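Local coordinates for putative alpha-L-fucosidase (Bacteroides thetaiotaomicron, PDB 4H41), which probably hydrolyses alpha-L-fucosyl linkages in host glycans and has a TIM-barrel fold, at residues 101-106 and 152-157; 82-87 and 148-153; 247-252 and 293-298; 241-246 and 273-278. One frame throughout, in Å; residues are numbered along the deposited sequence.

Interaction 1 of 4, residues 101-106 and 152-157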
loop_
_atom_site.group_PDB
_atom_site.type_symbol
_atom_site.label_atom_id
_atom_site.label_comp_id
_atom_site.label_asym_id
_atom_site.label_seq_id
_atom_site.Cartn_x
_atom_site.Cartn_y
_atom_site.Cartn_z
ATOM N N LEU B 101 -0.757 24.589 -11.581
ATOM C CA LEU B 101 -1.320 24.338 -10.247
ATOM C C LEU B 101 -1.291 25.559 -9.368
ATOM O O LEU B 101 -2.161 25.712 -8.505
ATOM C CB LEU B 101 -0.575 23.197 -9.538
ATOM C CG LEU B 101 -0.626 21.850 -10.243
ATOM C CD1 LEU B 101 0.254 20.815 -9.522
ATOM C CD2 LEU B 101 -2.060 21.327 -10.325
ATOM N N VAL B 102 -0.295 26.431 -9.533
ATOM C CA VAL B 102 -0.205 27.653 -8.716
ATOM C C VAL B 102 -1.445 28.525 -8.993
ATOM O O VAL B 102 -2.130 28.940 -8.054
ATOM C CB VAL B 102 1.119 28.402 -8.942
ATOM C CG1 VAL B 102 1.131 29.703 -8.180
ATOM C CG2 VAL B 102 2.295 27.541 -8.482
ATOM N N ASP B 103 -1.761 28.734 -10.274
ATOM C CA ASP B 103 -2.952 29.473 -10.695
ATOM C C ASP B 103 -4.202 28.812 -10.113
ATOM O O ASP B 103 -5.054 29.489 -9.544
ATOM C CB ASP B 103 -3.053 29.502 -12.227
ATOM C CG ASP B 103 -4.425 29.936 -12.729
ATOM O OD1 ASP B 103 -4.743 31.132 -12.615
ATOM O OD2 ASP B 103 -5.209 29.057 -13.165
HETATM N N MSE B 104 -4.297 27.488 -10.230
HETATM C CA MSE B 104 -5.475 26.767 -9.764
HETATM C C MSE B 104 -5.657 26.918 -8.278
HETATM O O MSE B 104 -6.761 27.252 -7.840
HETATM C CB MSE B 104 -5.388 25.268 -10.108
HETATM C CG MSE B 104 -6.669 24.528 -9.820
HETATM SE SE MSE B 104 -6.376 22.636 -9.900
HETATM C CE MSE B 104 -5.286 22.465 -8.272
ATOM N N TYR B 105 -4.612 26.650 -7.501
ATOM C CA TYR B 105 -4.716 26.764 -6.041
ATOM C C TYR B 105 -5.001 28.177 -5.592
ATOM O O TYR B 105 -5.763 28.362 -4.657
ATOM C CB TYR B 105 -3.455 26.255 -5.339
ATOM C CG TYR B 105 -3.244 24.773 -5.469
ATOM C CD1 TYR B 105 -4.281 23.871 -5.211
ATOM C CD2 TYR B 105 -1.988 24.250 -5.749
ATOM C CE1 TYR B 105 -4.068 22.500 -5.254
ATOM C CE2 TYR B 105 -1.772 22.875 -5.799
ATOM C CZ TYR B 105 -2.813 22.008 -5.549
ATOM O OH TYR B 105 -2.587 20.657 -5.564
ATOM N N LEU B 106 -4.385 29.174 -6.210
ATOM C CA LEU B 106 -4.665 30.575 -5.855
ATOM C C LEU B 106 -6.137 30.919 -6.109
ATOM O O LEU B 106 -6.748 31.584 -5.267
ATOM C CB LEU B 106 -3.748 31.504 -6.601
ATOM C CG LEU B 106 -2.326 31.555 -6.047
ATOM C CD1 LEU B 106 -1.383 32.209 -7.031
ATOM C CD2 LEU B 106 -2.263 32.328 -4.748
ATOM N N GLU B 152 1.635 39.518 -7.148
ATOM C CA GLU B 152 1.065 40.842 -7.441
ATOM C C GLU B 152 -0.323 40.775 -8.054
ATOM O O GLU B 152 -0.959 41.812 -8.183
ATOM C CB GLU B 152 1.982 41.596 -8.427
ATOM C CG GLU B 152 3.297 42.006 -7.811
ATOM C CD GLU B 152 4.137 42.916 -8.683
ATOM O OE1 GLU B 152 4.056 42.801 -9.927
ATOM O OE2 GLU B 152 4.929 43.699 -8.114
ATOM N N LYS B 153 -0.771 39.600 -8.519
ATOM C CA LYS B 153 -2.041 39.481 -9.244
ATOM C C LYS B 153 -3.150 38.747 -8.520
ATOM O O LYS B 153 -4.302 38.939 -8.890
ATOM C CB LYS B 153 -1.784 38.754 -10.578
ATOM C CG LYS B 153 -0.789 39.514 -11.456
ATOM C CD LYS B 153 -0.704 38.931 -12.847
ATOM C CE LYS B 153 0.374 39.602 -13.654
ATOM N NZ LYS B 153 0.562 38.932 -14.965
ATOM N N TYR B 154 -2.842 37.888 -7.544
ATOM C CA TYR B 154 -3.851 37.080 -6.875
ATOM C C TYR B 154 -3.944 37.456 -5.400
ATOM O O TYR B 154 -2.958 37.367 -4.655
ATOM C CB TYR B 154 -3.505 35.585 -6.998
ATOM C CG TYR B 154 -3.498 35.016 -8.403
ATOM C CD1 TYR B 154 -2.441 35.266 -9.271
ATOM C CD2 TYR B 154 -4.507 34.163 -8.839
ATOM C CE1 TYR B 154 -2.407 34.719 -10.556
ATOM C CE2 TYR B 154 -4.471 33.588 -10.108
ATOM C CZ TYR B 154 -3.404 33.849 -10.958
ATOM O OH TYR B 154 -3.293 33.222 -12.184
ATOM N N LYS B 155 -5.168 37.799 -4.983
ATOM C CA LYS B 155 -5.523 38.216 -3.632
ATOM C C LYS B 155 -5.143 37.189 -2.583
ATOM O O LYS B 155 -4.737 37.558 -1.492
ATOM C CB LYS B 155 -7.051 38.428 -3.611
ATOM C CG LYS B 155 -7.708 38.823 -2.300
ATOM C CD LYS B 155 -9.197 38.921 -2.556
ATOM C CE LYS B 155 -10.056 39.202 -1.353
ATOM N NZ LYS B 155 -11.501 39.155 -1.718
ATOM N N SER B 156 -5.272 35.904 -2.903
ATOM C CA SER B 156 -5.055 34.849 -1.919
ATOM C C SER B 156 -3.571 34.505 -1.667
ATOM O O SER B 156 -3.297 33.711 -0.786
ATOM C CB SER B 156 -5.829 33.620 -2.343
ATOM O OG SER B 156 -5.327 33.156 -3.584
ATOM N N PHE B 157 -2.622 35.089 -2.409
ATOM C CA PHE B 157 -1.194 34.832 -2.158
ATOM C C PHE B 157 -0.825 35.479 -0.823
ATOM O O PHE B 157 -0.660 36.698 -0.750
ATOM C CB PHE B 157 -0.343 35.380 -3.318
ATOM C CG PHE B 157 1.069 34.830 -3.348
ATOM C CD1 PHE B 157 1.994 35.179 -2.373
ATOM C CD2 PHE B 157 1.499 34.038 -4.402
ATOM C CE1 PHE B 157 3.299 34.682 -2.409
ATOM C CE2 PHE B 157 2.819 33.575 -4.458
ATOM C CZ PHE B 157 3.709 33.902 -3.464
HETATM O O HOH W 1 -6.473 34.616 -5.581
#
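L106 lies across the aromatic ring of Y154: its CD1 methyl sits over one face, 4.0 Å from the ring centroid and 21° off the ring normal, a CH-pi contact, while L106 CB touches Y154 CD2 at 3.6 Å. The other branch, CD2, turns to the chain beyond and comes within 3.6 Å of F157 N. Two hydrogen bonds flank this apolar patch. Y154 OH donates to D103 OD1 over 2.6 Å, and OD1 accepts with its anti lone pair, the carboxylate plane standing 74° from the ring. S156 OG donates to L106 O over 2.7 Å, and a water that donates to the same carbonyl oxygen accepts from S156 N. The contact belongs to the outer layer of a TIM barrel, where helix 101-111 packs on the loop that leads from helix 136-151 into strand 157-162. A type I turn from Y154 to F157 carries the loop into that strand, and S156 chi1 of 63° swings OG toward the helix. In the second shell, R107 forms a salt bridge with D103 OD2, F116 and Y150 pack on L106, and W160 meets the F157 ring edge-to-face.

Interaction 2 of 4, residues 82-87 and 148-153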
loop_
_atom_site.group_PDB
_atom_site.type_symbol
_atom_site.label_atom_id
_atom_site.label_comp_id
_atom_site.label_asym_id
_atom_site.label_seq_id
_atom_site.Cartn_x
_atom_site.Cartn_y
_atom_site.Cartn_z
HETATM N N MSE B 82 7.732 20.576 -11.974
HETATM C CA MSE B 82 7.291 21.881 -11.513
HETATM C C MSE B 82 5.767 21.952 -11.482
HETATM O O MSE B 82 5.069 21.175 -12.129
HETATM C CB MSE B 82 7.874 23.007 -12.367
HETATM C CG MSE B 82 7.370 22.998 -13.792
HETATM SE SE MSE B 82 8.224 24.333 -14.932
HETATM C CE MSE B 82 9.792 23.410 -15.357
ATOM N N THR B 83 5.273 22.928 -10.727
ATOM C CA THR B 83 3.844 23.145 -10.504
ATOM C C THR B 83 3.264 24.277 -11.325
ATOM O O THR B 83 2.057 24.503 -11.265
ATOM C CB THR B 83 3.605 23.456 -9.017
ATOM O OG1 THR B 83 4.254 24.670 -8.661
ATOM C CG2 THR B 83 4.025 22.329 -8.115
ATOM N N TYR B 84 4.099 25.040 -12.018
ATOM C CA TYR B 84 3.643 26.174 -12.827
ATOM C C TYR B 84 4.632 26.362 -14.003
ATOM O O TYR B 84 5.752 25.847 -13.915
ATOM C CB TYR B 84 3.542 27.435 -11.953
ATOM C CG TYR B 84 4.881 28.013 -11.551
ATOM C CD1 TYR B 84 5.620 27.454 -10.517
ATOM C CD2 TYR B 84 5.415 29.113 -12.214
ATOM C CE1 TYR B 84 6.873 27.951 -10.173
ATOM C CE2 TYR B 84 6.652 29.642 -11.853
ATOM C CZ TYR B 84 7.347 29.096 -10.785
ATOM O OH TYR B 84 8.617 29.519 -10.493
ATOM N N PRO B 85 4.265 27.124 -15.052
ATOM C CA PRO B 85 5.146 27.249 -16.228
ATOM C C PRO B 85 6.245 28.271 -15.990
ATOM O O PRO B 85 6.180 29.393 -16.476
ATOM C CB PRO B 85 4.185 27.657 -17.350
ATOM C CG PRO B 85 3.109 28.398 -16.658
ATOM C CD PRO B 85 2.957 27.760 -15.297
ATOM N N SER B 86 7.243 27.873 -15.202
ATOM C CA SER B 86 8.368 28.724 -14.816
ATOM C C SER B 86 9.294 29.032 -15.980
ATOM O O SER B 86 10.014 28.137 -16.402
ATOM C CB SER B 86 9.187 28.027 -13.728
ATOM O OG SER B 86 10.462 28.622 -13.538
ATOM N N PRO B 87 9.411 30.296 -16.453
ATOM C CA PRO B 87 10.380 30.572 -17.523
ATOM C C PRO B 87 11.803 30.170 -17.119
ATOM O O PRO B 87 12.519 29.583 -17.911
ATOM C CB PRO B 87 10.260 32.098 -17.737
ATOM C CG PRO B 87 8.917 32.428 -17.244
ATOM C CD PRO B 87 8.636 31.501 -16.111
ATOM N N LYS B 148 6.059 38.329 -9.414
ATOM C CA LYS B 148 5.570 39.076 -10.575
ATOM C C LYS B 148 4.401 38.395 -11.262
ATOM O O LYS B 148 3.442 39.061 -11.634
ATOM C CB LYS B 148 6.696 39.292 -11.587
ATOM C CG LYS B 148 7.744 40.282 -11.070
ATOM C CD LYS B 148 9.048 40.223 -11.867
HETATM N N MSE B 149 4.477 37.075 -11.421
HETATM C CA MSE B 149 3.457 36.308 -12.143
HETATM C C MSE B 149 2.200 36.060 -11.306
HETATM O O MSE B 149 1.107 36.054 -11.848
HETATM C CB MSE B 149 4.038 34.958 -12.586
HETATM C CG MSE B 149 5.114 35.073 -13.668
HETATM SE SE MSE B 149 6.064 33.329 -13.851
HETATM C CE MSE B 149 4.589 32.363 -14.730
ATOM N N TYR B 150 2.358 35.853 -10.002
ATOM C CA TYR B 150 1.251 35.488 -9.113
ATOM C C TYR B 150 1.049 36.417 -7.907
ATOM O O TYR B 150 -0.081 36.793 -7.635
ATOM C CB TYR B 150 1.480 34.045 -8.593
ATOM C CG TYR B 150 1.599 33.037 -9.711
ATOM C CD1 TYR B 150 0.471 32.580 -10.387
ATOM C CD2 TYR B 150 2.831 32.496 -10.064
ATOM C CE1 TYR B 150 0.581 31.729 -11.483
ATOM C CE2 TYR B 150 2.954 31.641 -11.158
ATOM C CZ TYR B 150 1.818 31.223 -11.833
ATOM O OH TYR B 150 1.937 30.399 -12.897
ATOM N N GLY B 151 2.096 36.684 -7.140
ATOM C CA GLY B 151 1.995 37.460 -5.900
ATOM C C GLY B 151 1.344 38.817 -6.032
ATOM O O GLY B 151 0.532 39.190 -5.180
ATOM N N GLU B 152 1.635 39.518 -7.148
ATOM C CA GLU B 152 1.065 40.842 -7.441
ATOM C C GLU B 152 -0.323 40.775 -8.054
ATOM O O GLU B 152 -0.959 41.812 -8.183
ATOM C CB GLU B 152 1.982 41.596 -8.427
ATOM C CG GLU B 152 3.297 42.006 -7.811
ATOM C CD GLU B 152 4.137 42.916 -8.683
ATOM O OE1 GLU B 152 4.056 42.801 -9.927
ATOM O OE2 GLU B 152 4.929 43.699 -8.114
ATOM N N LYS B 153 -0.771 39.600 -8.519
ATOM C CA LYS B 153 -2.041 39.481 -9.244
ATOM C C LYS B 153 -3.150 38.747 -8.520
ATOM O O LYS B 153 -4.302 38.939 -8.890
ATOM C CB LYS B 153 -1.784 38.754 -10.578
ATOM C CG LYS B 153 -0.789 39.514 -11.456
ATOM C CD LYS B 153 -0.704 38.931 -12.847
ATOM C CE LYS B 153 0.374 39.602 -13.654
ATOM N NZ LYS B 153 0.562 38.932 -14.965
#
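Y84 and Y150 form an offset edge-to-face pair in which the edge of Y150 is directed at the face of Y84, with centroids 5.7 Å apart and planes at 90°. The pair joins two parts of the TIM-barrel periphery: the loop between strand 81-82 and helix 87-91, and the C-terminal part of helix 136-151, which includes a wider pi-type turn. Y150 CE2 lies 3.7 Å from Y84 CD2, and the phenolic oxygen, Y150 OH, passes 3.5 Å from Y84 CB. A chi1 of 72° sets Y84 CG between its backbone N and carbonyl carbon, and the ring faces the edge of Y150.

M149 supplies a Met-aromatic contact as selenomethionine, its selenium at the edge of the Y84 ring, 5.5 Å from the centroid. The chain bends at chi3, which carries CE to the same edge and to 3.8 Å from P85 O.

No hydrogen bond crosses between the segments; the phenol oxygens bond outside them. Y150 OH is bonded to D100, and Y84 OH to E145. The same E145 carboxylate oxygen also bonds S86 OG, the N-cap side chain of helix 87-91. P85, the centre of an inverse gamma turn, also packs on I25 of the second subunit.

At the outer end, the P87 ring meets the selenium of M149 through its CD, 3.9 Å from M149 SE.

Interaction 3 of 4, residues 247-252 and 293-298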
loop_
_atom_site.group_PDB
_atom_site.type_symbol
_atom_site.label_atom_id
_atom_site.label_comp_id
_atom_site.label_asym_id
_atom_site.label_seq_id
_atom_site.Cartn_x
_atom_site.Cartn_y
_atom_site.Cartn_z
ATOM N N ILE B 247 8.826 11.250 16.875
ATOM C CA ILE B 247 9.028 10.964 18.293
ATOM C C ILE B 247 7.878 10.068 18.753
ATOM O O ILE B 247 6.813 10.043 18.131
ATOM C CB ILE B 247 9.150 12.250 19.154
ATOM C CG1 ILE B 247 7.945 13.165 19.015
ATOM C CG2 ILE B 247 10.460 12.984 18.829
ATOM C CD1 ILE B 247 7.958 14.351 19.999
ATOM N N ASP B 248 8.066 9.415 19.878
ATOM C CA ASP B 248 7.013 8.566 20.452
ATOM C C ASP B 248 5.946 9.430 21.117
ATOM O O ASP B 248 6.194 10.592 21.487
ATOM C CB ASP B 248 7.609 7.561 21.417
ATOM C CG ASP B 248 6.877 6.226 21.517
ATOM O OD1 ASP B 248 5.712 6.137 21.022
ATOM O OD2 ASP B 248 7.489 5.254 22.024
ATOM N N TYR B 249 4.762 8.867 21.292
ATOM C CA TYR B 249 3.605 9.623 21.814
ATOM C C TYR B 249 3.774 10.028 23.280
ATOM O O TYR B 249 3.167 11.001 23.686
ATOM C CB TYR B 249 2.269 8.876 21.604
ATOM C CG TYR B 249 2.104 8.453 20.164
ATOM C CD1 TYR B 249 1.720 9.363 19.192
ATOM C CD2 TYR B 249 2.446 7.172 19.754
ATOM C CE1 TYR B 249 1.680 9.008 17.840
ATOM C CE2 TYR B 249 2.372 6.798 18.413
ATOM C CZ TYR B 249 2.001 7.725 17.459
ATOM O OH TYR B 249 2.004 7.389 16.122
ATOM N N ASP B 250 4.636 9.359 24.019
ATOM C CA ASP B 250 4.909 9.734 25.410
ATOM C C ASP B 250 6.102 10.753 25.484
ATOM O O ASP B 250 6.501 11.146 26.581
ATOM C CB ASP B 250 5.185 8.501 26.268
ATOM C CG ASP B 250 6.301 7.611 25.799
ATOM O OD1 ASP B 250 6.974 7.972 24.821
ATOM O OD2 ASP B 250 6.474 6.516 26.389
ATOM N N GLU B 251 6.638 11.198 24.332
ATOM C CA GLU B 251 7.706 12.208 24.272
ATOM C C GLU B 251 7.186 13.562 23.801
ATOM O O GLU B 251 7.953 14.517 23.746
ATOM C CB GLU B 251 8.814 11.740 23.310
ATOM C CG GLU B 251 9.448 10.456 23.777
ATOM C CD GLU B 251 10.500 9.878 22.851
ATOM O OE1 GLU B 251 10.325 9.904 21.607
ATOM O OE2 GLU B 251 11.458 9.291 23.396
ATOM N N LEU B 252 5.883 13.663 23.492
ATOM C CA LEU B 252 5.290 14.885 22.934
ATOM C C LEU B 252 5.402 16.047 23.892
ATOM O O LEU B 252 5.829 17.135 23.492
ATOM C CB LEU B 252 3.810 14.649 22.599
ATOM C CG LEU B 252 3.523 13.652 21.434
ATOM C CD1 LEU B 252 2.074 13.275 21.426
ATOM C CD2 LEU B 252 3.892 14.241 20.128
ATOM N N LEU B 293 -3.589 10.801 16.244
ATOM C CA LEU B 293 -3.693 12.200 15.825
ATOM C C LEU B 293 -4.237 13.027 17.013
ATOM O O LEU B 293 -3.744 14.123 17.311
ATOM C CB LEU B 293 -4.612 12.352 14.621
ATOM C CG LEU B 293 -4.764 13.788 14.101
ATOM C CD1 LEU B 293 -3.453 14.410 13.721
ATOM C CD2 LEU B 293 -5.670 13.840 12.879
ATOM N N ARG B 294 -5.259 12.490 17.674
ATOM C CA ARG B 294 -5.919 13.166 18.816
ATOM C C ARG B 294 -4.868 13.445 19.889
ATOM O O ARG B 294 -4.830 14.512 20.438
ATOM C CB ARG B 294 -7.068 12.300 19.383
ATOM C CG ARG B 294 -7.724 12.949 20.519
ATOM C CD ARG B 294 -8.780 12.131 21.195
ATOM N NE ARG B 294 -8.381 10.776 21.502
ATOM C CZ ARG B 294 -7.667 10.372 22.548
ATOM N NH1 ARG B 294 -7.255 11.240 23.460
ATOM N NH2 ARG B 294 -7.409 9.090 22.719
HETATM N N MSE B 295 -4.071 12.451 20.234
HETATM C CA MSE B 295 -3.056 12.646 21.289
HETATM C C MSE B 295 -2.039 13.738 20.904
HETATM O O MSE B 295 -1.624 14.510 21.768
HETATM C CB MSE B 295 -2.356 11.327 21.576
HETATM C CG MSE B 295 -3.218 10.368 22.335
HETATM SE SE MSE B 295 -2.112 8.747 22.713
HETATM C CE MSE B 295 -1.216 8.319 21.098
ATOM N N LYS B 296 -1.676 13.850 19.624
ATOM C CA LYS B 296 -0.725 14.861 19.164
ATOM C C LYS B 296 -1.339 16.232 19.222
ATOM O O LYS B 296 -0.655 17.167 19.651
ATOM C CB LYS B 296 -0.219 14.521 17.746
ATOM C CG LYS B 296 0.597 13.244 17.757
ATOM C CD LYS B 296 1.269 12.884 16.443
ATOM C CE LYS B 296 0.366 12.867 15.248
ATOM N NZ LYS B 296 1.124 12.590 13.998
ATOM N N LEU B 297 -2.624 16.375 18.875
ATOM C CA LEU B 297 -3.294 17.672 18.934
ATOM C C LEU B 297 -3.549 18.080 20.392
ATOM O O LEU B 297 -3.518 19.270 20.722
ATOM C CB LEU B 297 -4.604 17.647 18.128
ATOM C CG LEU B 297 -4.433 17.409 16.600
ATOM C CD1 LEU B 297 -5.804 17.360 15.938
ATOM C CD2 LEU B 297 -3.596 18.489 15.938
ATOM N N GLU B 298 -3.811 17.073 21.259
ATOM C CA GLU B 298 -4.004 17.324 22.686
ATOM C C GLU B 298 -2.698 17.856 23.308
ATOM O O GLU B 298 -2.733 18.768 24.116
ATOM C CB GLU B 298 -4.494 16.077 23.429
ATOM C CG GLU B 298 -5.940 15.773 23.106
ATOM C CD GLU B 298 -6.493 14.487 23.682
ATOM O OE1 GLU B 298 -5.723 13.719 24.309
ATOM O OE2 GLU B 298 -7.704 14.231 23.476
HETATM O O HOH W 2 2.495 9.997 14.203
#
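Y249 receives the terminal methyl of selenomethionine M295, whose CE lies 3.5 Å from Y249 CG and 3.6 Å from Y249 CB. Two neighbouring elements of the TIM-barrel wall meet here: the loop between strand 239-243 and helix 252-266, and helix 290-302. The two side chains cross at about a right angle, and the bend of M295 at chi3, -45°, turns its methyl back onto the root of the ring. This is the closer-packed part. Deeper in, L252 spreads more loosely over the helix, its CD1 3.9 Å from both K296 CA and M295 O. The aliphatic part of K296 runs past the ring, with K296 CD near the ring plane, 4.1 Å from Y249 CE1.

On the outward side D250 is exposed and forms a salt bridge with K80 of the third subunit, where Y95 of that subunit packs on Y249 and F81 on M295. The loop holds its own shape: D248 N donates to E251 OE1, and Y249 N to D248 OD1. Beyond the ring the contact turns polar. Y249 OH is hydrogen-bonded to D280, and K296 NZ forms a salt bridge with D244; one water joins these ends, donating to Y249 OH at 3.3 Å and accepting from K296 NZ at 2.9 Å.

Interaction 4 of 4, residues 241-246 and 273-278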
loop_
_atom_site.group_PDB
_atom_site.type_symbol
_atom_site.label_atom_id
_atom_site.label_comp_id
_atom_site.label_asym_id
_atom_site.label_seq_id
_atom_site.Cartn_x
_atom_site.Cartn_y
_atom_site.Cartn_z
ATOM N N ALA B 241 6.987 25.003 12.291
ATOM C CA ALA B 241 5.961 23.955 12.381
ATOM C C ALA B 241 6.622 22.606 12.368
ATOM O O ALA B 241 6.645 21.936 11.336
ATOM C CB ALA B 241 4.960 24.089 11.221
ATOM N N PHE B 242 7.190 22.185 13.491
ATOM C CA PHE B 242 7.843 20.875 13.487
ATOM C C PHE B 242 6.860 19.785 13.112
ATOM O O PHE B 242 5.737 19.752 13.602
ATOM C CB PHE B 242 8.471 20.487 14.832
ATOM C CG PHE B 242 9.867 20.997 15.067
ATOM C CD1 PHE B 242 10.967 20.279 14.628
ATOM C CD2 PHE B 242 10.082 22.178 15.760
ATOM C CE1 PHE B 242 12.251 20.765 14.831
ATOM C CE2 PHE B 242 11.362 22.659 15.961
ATOM C CZ PHE B 242 12.436 21.943 15.508
ATOM N N GLN B 243 7.318 18.881 12.247
ATOM C CA GLN B 243 6.637 17.633 11.957
ATOM C C GLN B 243 6.600 16.893 13.288
ATOM O O GLN B 243 7.624 16.826 13.969
ATOM C CB GLN B 243 7.388 16.847 10.884
ATOM C CG GLN B 243 7.395 17.561 9.554
ATOM C CD GLN B 243 8.404 16.961 8.612
ATOM O OE1 GLN B 243 8.437 15.760 8.449
ATOM N NE2 GLN B 243 9.271 17.776 7.982
ATOM N N ASP B 244 5.436 16.392 13.701
ATOM C CA ASP B 244 5.321 15.798 15.049
ATOM C C ASP B 244 5.475 14.273 15.106
ATOM O O ASP B 244 5.332 13.694 16.177
ATOM C CB ASP B 244 3.963 16.184 15.633
ATOM C CG ASP B 244 2.752 15.591 14.948
ATOM O OD1 ASP B 244 2.933 14.784 13.945
ATOM O OD2 ASP B 244 1.629 15.866 15.406
ATOM N N GLY B 245 5.713 13.618 13.975
ATOM C CA GLY B 245 5.633 12.171 13.924
ATOM C C GLY B 245 6.832 11.333 14.218
ATOM O O GLY B 245 6.668 10.116 14.306
ATOM N N HIS B 246 8.037 11.913 14.320
ATOM C CA HIS B 246 9.233 11.079 14.466
ATOM C C HIS B 246 9.589 10.746 15.913
ATOM O O HIS B 246 10.544 10.006 16.135
ATOM C CB HIS B 246 10.434 11.726 13.777
ATOM C CG HIS B 246 10.214 11.991 12.316
ATOM N ND1 HIS B 246 9.554 13.122 11.889
ATOM C CD2 HIS B 246 10.532 11.247 11.233
ATOM C CE1 HIS B 246 9.554 13.068 10.556
ATOM N NE2 HIS B 246 10.151 11.973 10.122
ATOM N N ASN B 273 3.032 20.652 12.899
ATOM C CA ASN B 273 2.682 19.986 11.648
ATOM C C ASN B 273 2.259 18.604 12.108
ATOM O O ASN B 273 3.102 17.727 12.368
ATOM C CB ASN B 273 3.814 19.983 10.637
ATOM C CG ASN B 273 3.489 19.161 9.416
ATOM O OD1 ASN B 273 2.438 18.538 9.327
ATOM N ND2 ASN B 273 4.393 19.130 8.463
ATOM N N ALA B 274 0.958 18.469 12.340
ATOM C CA ALA B 274 0.351 17.252 12.851
ATOM C C ALA B 274 0.147 16.274 11.721
ATOM O O ALA B 274 -0.792 16.412 10.951
ATOM C CB ALA B 274 -0.966 17.557 13.542
ATOM N N GLU B 275 1.061 15.326 11.588
ATOM C CA GLU B 275 1.008 14.332 10.516
ATOM C C GLU B 275 -0.250 13.481 10.632
ATOM O O GLU B 275 -0.514 12.908 11.693
ATOM C CB GLU B 275 2.244 13.468 10.554
ATOM C CG GLU B 275 3.495 14.277 10.246
ATOM C CD GLU B 275 4.795 13.498 10.277
ATOM O OE1 GLU B 275 4.806 12.391 10.866
ATOM O OE2 GLU B 275 5.745 13.917 9.570
ATOM N N SER B 276 -1.007 13.368 9.530
ATOM C CA SER B 276 -2.254 12.606 9.512
ATOM C C SER B 276 -2.096 11.267 8.811
ATOM O O SER B 276 -3.091 10.552 8.568
ATOM C CB SER B 276 -3.367 13.472 8.926
ATOM O OG SER B 276 -2.989 14.089 7.722
ATOM N N PHE B 277 -0.827 10.838 8.608
ATOM C CA PHE B 277 -0.469 9.524 8.087
ATOM C C PHE B 277 0.242 8.760 9.199
ATOM O O PHE B 277 0.786 9.385 10.122
ATOM C CB PHE B 277 0.380 9.614 6.830
ATOM C CG PHE B 277 1.693 10.320 7.025
ATOM C CD1 PHE B 277 1.774 11.699 6.940
ATOM C CD2 PHE B 277 2.834 9.615 7.395
ATOM C CE1 PHE B 277 2.982 12.356 7.151
ATOM C CE2 PHE B 277 4.042 10.276 7.587
ATOM C CZ PHE B 277 4.113 11.642 7.417
ATOM N N ASP B 278 0.237 7.424 9.131
ATOM C CA ASP B 278 0.798 6.597 10.165
ATOM C C ASP B 278 2.254 6.205 9.867
ATOM O O ASP B 278 2.522 5.539 8.903
ATOM C CB ASP B 278 -0.085 5.327 10.336
ATOM C CG ASP B 278 -0.045 4.787 11.745
ATOM O OD1 ASP B 278 1.075 4.530 12.236
ATOM O OD2 ASP B 278 -1.160 4.648 12.390
#
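Q243 and N273 form a parallel bridge at the ends of adjacent barrel strands, N273 N donating to F242 O at 2.9 Å and D244 N to N273 O at 3.0 Å. Beyond it both chains leave the sheet as loops, and a side chain continues the pairing: E275 N donates to D244 OD1 over 3.1 Å, meeting the carboxylate from above its plane. A chi1 of 67° folds D244 over its own backbone and brings that oxygen to the neighbouring loop, while D244 OD2 lies 3.2 Å from A274 CA. K296 NZ, the outer partner of D244, also bonds E275 O.

The side chains of Q243 and N273 lie side by side on one face of the sheet, pointing the same way, with N273 ND2 3.6 Å from Q243 CG. The extended chain of E275 reaches across to the 241-246 segment, setting OE1 3.2 Å from G245 CA. Its OE2 lies 3.4 Å from Q243 OE1; both are acceptors, so no bond joins them. Outer partners meet these polar ends: S196 and E165 bond Q243 NE2, S196 also bonds N273 ND2, and R279 forms a salt bridge with E275.

N273 ND2 also bonds an unidentified ligand, probably from the crystallisation liquor, yet consistent with a pocket at the C-terminal strand ends, where TIM barrels carry their active sites. Gripped by both E275 N and K296, D244 OD1 ties the two loops together beside it.

The four contacts fall into two pairs within one eight-stranded TIM barrel. Interactions 1 and 2, centres 9 Å apart, share E152 and K153 after helix 136-151 and touch through V102, which packs on T83, Y84 and Y150. Interactions 3 and 4, also 9 Å apart, alternate along the chain and join neighbouring strand-end loops to helix 290-302: K296 of interaction 3 binds D244 and E275 of interaction 4. The first pair closes before the second opens. Interactions 1 and 3 lie 34 Å apart between centres, on opposite sides of the chain's centre. Interactions 1 to 3 pack the outer layer, 2 and 3 also adjoining other subunits, whereas interaction 4 sits at the strand ends, beside a bound molecule of unknown identity.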